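Local coordinates for putative signal recognition particle protein (PDB 5CK4) that probably works as an Arf-like GTPase, the beta subunit of the signal recognition particle receptor at the endoplasmic reticulum membrane, and binds GDP in this crystal, at residues 195-200 with 285-290; 235-240 with 279-284. All coordinates share one frame; numbering follows the deposited sequence.

How the interactions relate
Both contacts fasten the loop between helix 229-249 and strand 291-295 to a helix. Interaction 1 secures residues 285-290 to helix 180-201, and interaction 2, nested along the chain inside the loop that interaction 1 closes, secures residues 279-284 to helix 229-249 itself. Their centres lie about 14 Å apart, and the two contacts touch through M284: M289 N is 3.1 Å from M284 O, a probable hydrogen bond, and Q197 OE1 packs 3.4 Å from M284 CE. Neither contact reaches the nucleotide. Interaction 2 is the nearer to an annotated site, with the side chain of L236 about 11 Å from that of N219, a GDP-binding residue; interaction 1 lies away from the annotated sites.

Interaction 1. Residues 195-200 with 285-290; sequences SLQKRF and MEFDME
F200 and F287 form the centre of this contact, where the end of helix 180-201 meets the loop. With CG anti to the backbone N (chi1 172°), the F200 ring reaches out over the loop backbone, and F287 CA sits almost exactly above its centre, 3.7 Å from the centroid, in a CH-pi contact. F287 CB packs on the same ring at 3.7 Å from F200 CD2, while F287 O comes within 3.3 Å of F200 CD1. The F200 face rests chiefly on F287 CA and CB, with the F287 ring meeting it only obliquely, the two planes 56° apart.

The F287 ring is sandwiched. Over one face lies Q197, whose CG stands 4.0 Å from the ring centroid and whose amide is stacked at 30° to the ring; E286 CB lies over the opposite face. The Q197 amide is fixed in this pose by bonds beyond the contact, its NE2 to E268 and to W270 O and its OE1 to G272 N, which satisfy this buried polar end. Deeper in, the M289 chain runs out extended to SD, 3.8 Å from L196 CB and beside the backbone N of Q197, and the turn at chi3 lays CE against the same CB; L196 in turn packs on L130 of helix 123-131.

The other side is looser. E286 and D288 are exposed; of E286 only the backbone O comes near the F200 ring, and D288 was modelled in two conformers, so its approach to F200 CE1 is doubtful. F200 is itself partly exposed and forms a cation-pi pair with R203. The whole anchors the loop leading into strand 291-295 against helix 180-201, the helix that links the parallel neighbours 159-170 and 214-219 in a beta-alpha-beta crossover of the P-loop GTPase fold.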
ATOM      1  N   SER A 195      -2.143 -10.982  -0.178  1.00 13.70           N
ATOM      2  CA  SER A 195      -2.848 -11.109   1.101  1.00 15.06           C
ATOM      3  C   SER A 195      -4.290 -10.600   0.968  1.00 19.99           C
ATOM      4  O   SER A 195      -5.224 -11.242   1.432  1.00 17.31           O
ATOM      5  CB  SER A 195      -2.109 -10.356   2.210  1.00 18.78           C
ATOM      6  OG  SER A 195      -0.880 -11.001   2.508  1.00 16.21           O
ATOM      7  N   LEU A 196      -4.464  -9.453   0.316  1.00 14.52           N
ATOM      8  CA  LEU A 196      -5.803  -8.887   0.139  1.00 13.63           C
ATOM      9  C   LEU A 196      -6.624  -9.762  -0.800  1.00 15.82           C
ATOM     10  O   LEU A 196      -7.845  -9.862  -0.670  1.00 15.10           O
ATOM     11  CB  LEU A 196      -5.706  -7.467  -0.428  1.00 12.77           C
ATOM     12  CG  LEU A 196      -5.188  -6.449   0.588  1.00 15.67           C
ATOM     13  CD1 LEU A 196      -4.886  -5.108  -0.072  1.00 13.79           C
ATOM     14  CD2 LEU A 196      -6.178  -6.281   1.757  1.00 14.10           C
ATOM     15  N   GLN A 197      -5.940 -10.392  -1.743  1.00 13.58           N
ATOM     16  CA  GLN A 197      -6.599 -11.303  -2.675  1.00 14.21           C
ATOM     17  C   GLN A 197      -7.110 -12.544  -1.944  1.00 18.63           C
ATOM     18  O   GLN A 197      -8.221 -13.013  -2.208  1.00 16.83           O
ATOM     19  CB  GLN A 197      -5.655 -11.706  -3.806  1.00 13.73           C
ATOM     20  CG  GLN A 197      -6.265 -12.687  -4.820  1.00 15.10           C
ATOM     21  CD  GLN A 197      -5.321 -12.965  -5.983  1.00 20.01           C
ATOM     22  OE1 GLN A 197      -4.699 -12.050  -6.518  1.00 17.59           O
ATOM     23  NE2 GLN A 197      -5.187 -14.235  -6.356  1.00 20.52           N
ATOM     24  N   LYS A 198      -6.301 -13.078  -1.029  1.00 15.61           N
ATOM     25  CA  LYS A 198      -6.710 -14.259  -0.263  1.00 17.00           C
ATOM     26  C   LYS A 198      -7.866 -13.906   0.660  1.00 18.02           C
ATOM     27  O   LYS A 198      -8.773 -14.719   0.888  1.00 19.43           O
ATOM     28  CB  LYS A 198      -5.554 -14.805   0.569  1.00 21.11           C
ATOM     29  CG  LYS A 198      -4.450 -15.450  -0.237  1.00 21.40           C
ATOM     30  CD  LYS A 198      -3.320 -15.893   0.678  1.00 26.73           C
ATOM     31  CE  LYS A 198      -2.266 -16.631  -0.101  1.00 37.78           C
ATOM     32  NZ  LYS A 198      -1.336 -17.379   0.784  1.00 49.81           N
ATOM     33  N   ARG A 199      -7.825 -12.688   1.193  1.00 17.56           N
ATOM     34  CA  ARG A 199      -8.918 -12.173   2.014  1.00 18.76           C
ATOM     35  C   ARG A 199     -10.240 -12.176   1.236  1.00 19.47           C
ATOM     36  O   ARG A 199     -11.261 -12.625   1.747  1.00 21.18           O
ATOM     37  CB  ARG A 199      -8.597 -10.761   2.499  1.00 21.03           C
ATOM     38  CG  ARG A 199      -9.707 -10.095   3.296  1.00 19.64           C
ATOM     39  CD  ARG A 199      -9.305  -8.678   3.701  1.00 25.28           C
ATOM     40  NE  ARG A 199     -10.385  -7.959   4.373  1.00 25.58           N
ATOM     41  CZ  ARG A 199     -11.141  -7.043   3.778  1.00 20.93           C
ATOM     42  NH1 ARG A 199     -10.925  -6.741   2.505  1.00 25.31           N
ATOM     43  NH2 ARG A 199     -12.093  -6.421   4.448  1.00 25.40           N
ATOM     44  N   PHE A 200     -10.212 -11.672   0.002  1.00 18.44           N
ATOM     45  CA  PHE A 200     -11.406 -11.642  -0.846  1.00 19.32           C
ATOM     46  C   PHE A 200     -11.956 -13.047  -1.053  1.00 20.57           C
ATOM     47  O   PHE A 200     -13.166 -13.260  -1.109  1.00 22.17           O
ATOM     48  CB  PHE A 200     -11.095 -11.002  -2.201  1.00 18.17           C
ATOM     49  CG  PHE A 200     -12.219 -11.115  -3.201  1.00 19.58           C
ATOM     50  CD1 PHE A 200     -13.246 -10.180  -3.218  1.00 21.52           C
ATOM     51  CD2 PHE A 200     -12.244 -12.148  -4.129  1.00 19.67           C
ATOM     52  CE1 PHE A 200     -14.283 -10.277  -4.144  1.00 21.69           C
ATOM     53  CE2 PHE A 200     -13.275 -12.250  -5.050  1.00 21.60           C
ATOM     54  CZ  PHE A 200     -14.293 -11.308  -5.058  1.00 28.25           C
ATOM     55  N   MET A 285      -9.335  -5.775 -10.025  1.00 14.59           N
ATOM     56  CA  MET A 285     -10.749  -5.459  -9.835  1.00 16.99           C
ATOM     57  C   MET A 285     -11.621  -6.713  -9.904  1.00 18.27           C
ATOM     58  O   MET A 285     -12.766  -6.710  -9.466  1.00 20.26           O
ATOM     59  CB  MET A 285     -11.222  -4.398 -10.832  1.00 17.72           C
ATOM     60  CG  MET A 285     -10.754  -2.996 -10.462  1.00 16.60           C
ATOM     61  SD  MET A 285     -11.459  -2.404  -8.901  1.00 25.75           S
ATOM     62  CE  MET A 285     -13.209  -2.548  -9.240  1.00 30.52           C
ATOM     63  N   GLU A 286     -11.069  -7.801 -10.423  1.00 19.33           N
ATOM     64  CA  GLU A 286     -11.781  -9.074 -10.413  1.00 22.39           C
ATOM     65  C   GLU A 286     -12.054  -9.490  -8.960  1.00 21.91           C
ATOM     66  O   GLU A 286     -12.989 -10.237  -8.681  1.00 23.40           O
ATOM     67  CB  GLU A 286     -10.952 -10.134 -11.143  1.00 28.17           C
ATOM     68  CG  GLU A 286     -11.586 -11.501 -11.237  1.00 47.76           C
ATOM     69  CD  GLU A 286     -11.180 -12.227 -12.501  1.00 56.41           C
ATOM     70  OE1 GLU A 286     -10.931 -11.541 -13.517  1.00 58.75           O
ATOM     71  OE2 GLU A 286     -11.103 -13.475 -12.482  1.00 63.70           O
ATOM     72  N   PHE A 287     -11.235  -8.987  -8.037  1.00 18.79           N
ATOM     73  CA  PHE A 287     -11.416  -9.239  -6.608  1.00 19.70           C
ATOM     74  C   PHE A 287     -11.846  -7.968  -5.886  1.00 26.89           C
ATOM     75  O   PHE A 287     -11.568  -7.802  -4.699  1.00 22.40           O
ATOM     76  CB  PHE A 287     -10.116  -9.773  -6.012  1.00 18.39           C
ATOM     77  CG  PHE A 287      -9.412 -10.745  -6.916  1.00 17.74           C
ATOM     78  CD1 PHE A 287     -10.040 -11.912  -7.305  1.00 19.85           C
ATOM     79  CD2 PHE A 287      -8.152 -10.472  -7.406  1.00 20.46           C
ATOM     80  CE1 PHE A 287      -9.411 -12.809  -8.160  1.00 23.96           C
ATOM     81  CE2 PHE A 287      -7.507 -11.364  -8.254  1.00 15.79           C
ATOM     82  CZ  PHE A 287      -8.144 -12.532  -8.633  1.00 17.28           C
ATOM     83  N   ASP A 288     -12.511  -7.079  -6.623  1.00 21.18           N
ATOM     84  CA  ASP A 288     -12.960  -5.789  -6.102  0.56 21.97           C
ATOM     85  C   ASP A 288     -11.844  -5.022  -5.392  1.00 20.51           C
ATOM     86  O   ASP A 288     -12.079  -4.301  -4.419  1.00 24.63           O
ATOM     87  CB  ASP A 288     -14.180  -5.966  -5.196  0.56 27.79           C
ATOM     88  CG  ASP A 288     -15.384  -6.505  -5.949  0.56 35.60           C
ATOM     89  OD1 ASP A 288     -15.556  -6.138  -7.134  0.56 36.24           O
ATOM     90  OD2 ASP A 288     -16.149  -7.298  -5.364  0.56 39.37           O
ATOM     91  N   MET A 289     -10.623  -5.174  -5.894  1.00 17.08           N
ATOM     92  CA  MET A 289      -9.473  -4.485  -5.315  1.00 15.64           C
ATOM     93  C   MET A 289      -9.024  -3.354  -6.244  1.00 14.52           C
ATOM     94  O   MET A 289      -8.444  -3.607  -7.296  1.00 18.54           O
ATOM     95  CB  MET A 289      -8.307  -5.470  -5.110  1.00 19.62           C
ATOM     96  CG  MET A 289      -8.486  -6.468  -3.956  1.00 27.31           C
ATOM     97  SD  MET A 289      -7.125  -7.669  -3.896  1.00 22.28           S
ATOM     98  CE  MET A 289      -5.745  -6.523  -4.065  1.00 17.24           C
ATOM     99  N   GLU A 290      -9.307  -2.112  -5.864  1.00 15.15           N
ATOM    100  CA  GLU A 290      -8.850  -0.984  -6.664  1.00 18.62           C
ATOM    101  C   GLU A 290      -7.402  -0.668  -6.308  1.00 17.97           C
ATOM    102  O   GLU A 290      -7.092  -0.426  -5.152  1.00 16.32           O
ATOM    103  CB  GLU A 290      -9.746   0.231  -6.442  1.00 20.06           C
ATOM    104  CG  GLU A 290      -9.464   1.366  -7.406  1.00 29.26           C
ATOM    105  CD  GLU A 290     -10.354   2.570  -7.159  1.00 34.92           C
ATOM    106  OE1 GLU A 290     -11.204   2.508  -6.243  1.00 34.89           O
ATOM    107  OE2 GLU A 290     -10.202   3.571  -7.887  1.00 32.45           O
TER

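Interaction 2. Residues 235-240 with 279-284; sequences RLEHEL and FKFEEM
L240 CD1 touches both phenylalanines of the loop, 3.6 Å from F279 CE2 and 3.5 Å from F281 CE1. The leucine's CB lies over one face of the F279 ring, offset toward the rim, and F281 CE1 comes up to the edge of that ring in its plane. On the helix turn before, L236 CB meets the edge of the F281 ring at CZ, 3.9 Å away. Beyond the contact, F281 reaches I216 of strand 214-219 and V291 and V293 of strand 291-295. These parallel neighbours are joined through helix 229-249 in a beta-alpha-beta crossover of the P-loop GTPase sheet, and the F281 side chain packs between that helix and the sheet.

E237 runs from this apolar centre to the polar rim. CG takes the place anti to its carbonyl carbon (chi1 -79°), and the chain then extends past the F281 ring, with CG 3.5 Å from F281 CD2. Its OE2 accepts the backbone N-H of F281, the first residue of the 3-10 segment, at 2.9 Å and nearly straight (172°), met on the anti side and 33° out of the carboxylate plane. K233 forms salt bridges with both this oxygen and E282 OE1, which probably eases the closeness of the two acids. A glutamine at E237 would probably leave K233 with a weaker partner, its positive charge less fully balanced. Outermost, E237 OE1 takes a bond from a water 2.7 Å away; that water accepts one from K280 NZ, bridging charges too far apart for a direct salt bridge.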
ATOM      1  N   ARG A 235       6.782  -0.758 -14.638  1.00 15.44           N
ATOM      2  CA  ARG A 235       7.909  -1.528 -14.098  1.00 15.29           C
ATOM      3  C   ARG A 235       7.478  -2.470 -12.975  1.00 15.30           C
ATOM      4  O   ARG A 235       7.948  -3.611 -12.891  1.00 15.35           O
ATOM      5  CB  ARG A 235       9.017  -0.604 -13.614  1.00 16.05           C
ATOM      6  CG  ARG A 235       9.759   0.030 -14.774  1.00 24.69           C
ATOM      7  CD  ARG A 235      11.034   0.694 -14.333  1.00 30.17           C
ATOM      8  NE  ARG A 235      11.519   1.583 -15.376  1.00 39.95           N
ATOM      9  CZ  ARG A 235      12.579   2.374 -15.249  1.00 46.75           C
ATOM     10  NH1 ARG A 235      13.270   2.383 -14.119  1.00 38.01           N
ATOM     11  NH2 ARG A 235      12.944   3.154 -16.257  1.00 47.28           N
ATOM     12  N   LEU A 236       6.595  -1.989 -12.117  1.00 12.16           N
ATOM     13  CA  LEU A 236       6.042  -2.834 -11.051  1.00 14.75           C
ATOM     14  C   LEU A 236       5.207  -3.974 -11.627  1.00 15.08           C
ATOM     15  O   LEU A 236       5.303  -5.117 -11.166  1.00 12.81           O
ATOM     16  CB  LEU A 236       5.198  -2.012 -10.077  1.00 14.91           C
ATOM     17  CG  LEU A 236       5.924  -1.092  -9.073  1.00 18.44           C
ATOM     18  CD1 LEU A 236       4.911  -0.304  -8.262  1.00 13.69           C
ATOM     19  CD2 LEU A 236       6.857  -1.868  -8.151  1.00 17.41           C
ATOM     20  N   GLU A 237       4.391  -3.661 -12.632  1.00 10.40           N
ATOM     21  CA  GLU A 237       3.520  -4.666 -13.242  1.00 17.65           C
ATOM     22  C   GLU A 237       4.336  -5.776 -13.882  1.00 13.91           C
ATOM     23  O   GLU A 237       4.005  -6.964 -13.769  1.00 13.42           O
ATOM     24  CB  GLU A 237       2.594  -4.022 -14.278  1.00 14.73           C
ATOM     25  CG  GLU A 237       1.412  -3.320 -13.619  1.00 18.49           C
ATOM     26  CD  GLU A 237       0.613  -2.485 -14.572  1.00 20.86           C
ATOM     27  OE1 GLU A 237       1.126  -2.150 -15.665  1.00 17.57           O
ATOM     28  OE2 GLU A 237      -0.542  -2.162 -14.225  1.00 19.77           O
ATOM     29  N   HIS A 238       5.404  -5.396 -14.563  1.00 12.37           N
ATOM     30  CA  HIS A 238       6.257  -6.406 -15.161  1.00 15.07           C
ATOM     31  C   HIS A 238       6.974  -7.236 -14.094  1.00 15.87           C
ATOM     32  O   HIS A 238       7.151  -8.447 -14.255  1.00 18.71           O
ATOM     33  CB  HIS A 238       7.227  -5.787 -16.167  1.00 25.14           C
ATOM     34  CG  HIS A 238       6.588  -5.458 -17.487  1.00 30.85           C
ATOM     35  ND1 HIS A 238       6.088  -4.208 -17.784  1.00 38.26           N
ATOM     36  CD2 HIS A 238       6.349  -6.225 -18.577  1.00 34.07           C
ATOM     37  CE1 HIS A 238       5.584  -4.213 -19.005  1.00 31.43           C
ATOM     38  NE2 HIS A 238       5.730  -5.425 -19.510  1.00 34.81           N
ATOM     39  N   GLU A 239       7.358  -6.613 -12.988  1.00 16.37           N
ATOM     40  CA  GLU A 239       8.052  -7.385 -11.963  1.00 14.42           C
ATOM     41  C   GLU A 239       7.104  -8.334 -11.223  1.00 13.64           C
ATOM     42  O   GLU A 239       7.472  -9.469 -10.930  1.00 18.53           O
ATOM     43  CB  GLU A 239       8.813  -6.479 -10.998  1.00 18.37           C
ATOM     44  CG  GLU A 239       9.604  -7.232  -9.941  1.00 18.21           C
ATOM     45  CD  GLU A 239      10.849  -7.946 -10.462  1.00 32.97           C
ATOM     46  OE1 GLU A 239      11.174  -7.839 -11.662  1.00 28.26           O
ATOM     47  OE2 GLU A 239      11.502  -8.627  -9.651  1.00 38.02           O
ATOM     48  N   LEU A 240       5.896  -7.873 -10.920  1.00 14.17           N
ATOM     49  CA  LEU A 240       4.873  -8.720 -10.291  1.00 15.36           C
ATOM     50  C   LEU A 240       4.501  -9.880 -11.211  1.00 16.70           C
ATOM     51  O   LEU A 240       4.302 -11.000 -10.754  1.00 14.59           O
ATOM     52  CB  LEU A 240       3.612  -7.899  -9.944  1.00 11.42           C
ATOM     53  CG  LEU A 240       3.793  -6.826  -8.866  1.00 17.82           C
ATOM     54  CD1 LEU A 240       2.578  -5.903  -8.814  1.00 16.01           C
ATOM     55  CD2 LEU A 240       4.058  -7.432  -7.489  1.00 17.68           C
ATOM     56  N   PHE A 279       0.306  -9.260 -16.375  1.00 18.50           N
ATOM     57  CA  PHE A 279      -0.213  -8.631 -15.175  1.00 11.67           C
ATOM     58  C   PHE A 279      -0.475  -7.144 -15.363  1.00 15.92           C
ATOM     59  O   PHE A 279       0.379  -6.428 -15.874  1.00 14.58           O
ATOM     60  CB  PHE A 279       0.714  -8.797 -13.959  1.00 10.98           C
ATOM     61  CG  PHE A 279       0.126  -8.211 -12.709  1.00 13.46           C
ATOM     62  CD1 PHE A 279      -0.798  -8.940 -11.961  1.00 13.55           C
ATOM     63  CD2 PHE A 279       0.450  -6.907 -12.304  1.00  9.33           C
ATOM     64  CE1 PHE A 279      -1.375  -8.407 -10.815  1.00 19.20           C
ATOM     65  CE2 PHE A 279      -0.121  -6.366 -11.169  1.00 15.13           C
ATOM     66  CZ  PHE A 279      -1.039  -7.109 -10.418  1.00 17.10           C
ATOM     67  N   LYS A 280      -1.650  -6.694 -14.920  1.00 12.84           N
ATOM     68  CA  LYS A 280      -1.982  -5.269 -14.865  1.00 11.83           C
ATOM     69  C   LYS A 280      -2.677  -5.016 -13.539  1.00 14.28           C
ATOM     70  O   LYS A 280      -3.446  -5.850 -13.095  1.00 14.92           O
ATOM     71  CB  LYS A 280      -2.939  -4.875 -16.000  1.00 12.54           C
ATOM     72  CG  LYS A 280      -2.404  -5.112 -17.401  1.00 18.44           C
ATOM     73  CD  LYS A 280      -1.252  -4.178 -17.730  1.00 15.58           C
ATOM     74  CE  LYS A 280      -0.790  -4.428 -19.170  1.00 26.11           C
ATOM     75  NZ  LYS A 280       0.151  -3.387 -19.645  1.00 22.40           N
ATOM     76  N   PHE A 281      -2.428  -3.876 -12.904  1.00 13.55           N
ATOM     77  CA  PHE A 281      -3.086  -3.591 -11.626  1.00 12.37           C
ATOM     78  C   PHE A 281      -4.610  -3.604 -11.764  1.00 10.07           C
ATOM     79  O   PHE A 281      -5.345  -3.971 -10.830  1.00 12.94           O
ATOM     80  CB  PHE A 281      -2.603  -2.257 -11.052  1.00 13.56           C
ATOM     81  CG  PHE A 281      -1.217  -2.323 -10.483  1.00 10.32           C
ATOM     82  CD1 PHE A 281      -0.930  -3.171  -9.416  1.00 11.25           C
ATOM     83  CD2 PHE A 281      -0.196  -1.552 -11.013  1.00 14.96           C
ATOM     84  CE1 PHE A 281       0.355  -3.234  -8.890  1.00 14.61           C
ATOM     85  CE2 PHE A 281       1.088  -1.604 -10.485  1.00 13.26           C
ATOM     86  CZ  PHE A 281       1.369  -2.455  -9.431  1.00 11.06           C
ATOM     87  N   GLU A 282      -5.082  -3.230 -12.947  1.00 10.98           N
ATOM     88  CA  GLU A 282      -6.514  -3.202 -13.199  1.00 12.35           C
ATOM     89  C   GLU A 282      -7.155  -4.579 -13.062  1.00 14.31           C
ATOM     90  O   GLU A 282      -8.350  -4.705 -12.758  1.00 14.85           O
ATOM     91  CB  GLU A 282      -6.813  -2.619 -14.583  1.00 18.72           C
ATOM     92  CG  GLU A 282      -6.650  -1.099 -14.656  1.00 20.16           C
ATOM     93  CD  GLU A 282      -5.199  -0.650 -14.811  1.00 26.46           C
ATOM     94  OE1 GLU A 282      -4.297  -1.508 -14.892  1.00 17.32           O
ATOM     95  OE2 GLU A 282      -4.966   0.580 -14.862  1.00 25.88           O
ATOM     96  N   GLU A 283      -6.374  -5.624 -13.284  1.00 13.43           N
ATOM     97  CA  GLU A 283      -6.957  -6.962 -13.247  1.00 14.42           C
ATOM     98  C   GLU A 283      -7.386  -7.346 -11.817  1.00 14.88           C
ATOM     99  O   GLU A 283      -8.208  -8.249 -11.612  1.00 16.99           O
ATOM    100  CB  GLU A 283      -5.993  -7.973 -13.862  1.00 16.88           C
ATOM    101  CG  GLU A 283      -5.037  -8.684 -12.918  1.00 15.26           C
ATOM    102  CD  GLU A 283      -4.154  -9.676 -13.682  1.00 22.74           C
ATOM    103  OE1 GLU A 283      -3.660  -9.291 -14.766  1.00 18.15           O
ATOM    104  OE2 GLU A 283      -3.973 -10.831 -13.226  1.00 17.77           O
ATOM    105  N   MET A 284      -6.865  -6.625 -10.826  1.00 12.06           N
ATOM    106  CA  MET A 284      -7.243  -6.874  -9.431  1.00 12.39           C
ATOM    107  C   MET A 284      -8.681  -6.484  -9.107  1.00 13.89           C
ATOM    108  O   MET A 284      -9.208  -6.845  -8.038  1.00 14.82           O
ATOM    109  CB  MET A 284      -6.275  -6.179  -8.470  1.00 12.87           C
ATOM    110  CG  MET A 284      -4.798  -6.585  -8.667  1.00 12.30           C
ATOM    111  SD  MET A 284      -4.500  -8.372  -8.510  1.00 14.71           S
ATOM    112  CE  MET A 284      -4.869  -8.660  -6.767  1.00 12.99           C
TER
HETATM  113  O   HOH W   1       2.448  -3.528 -17.581  1.00 20.74           O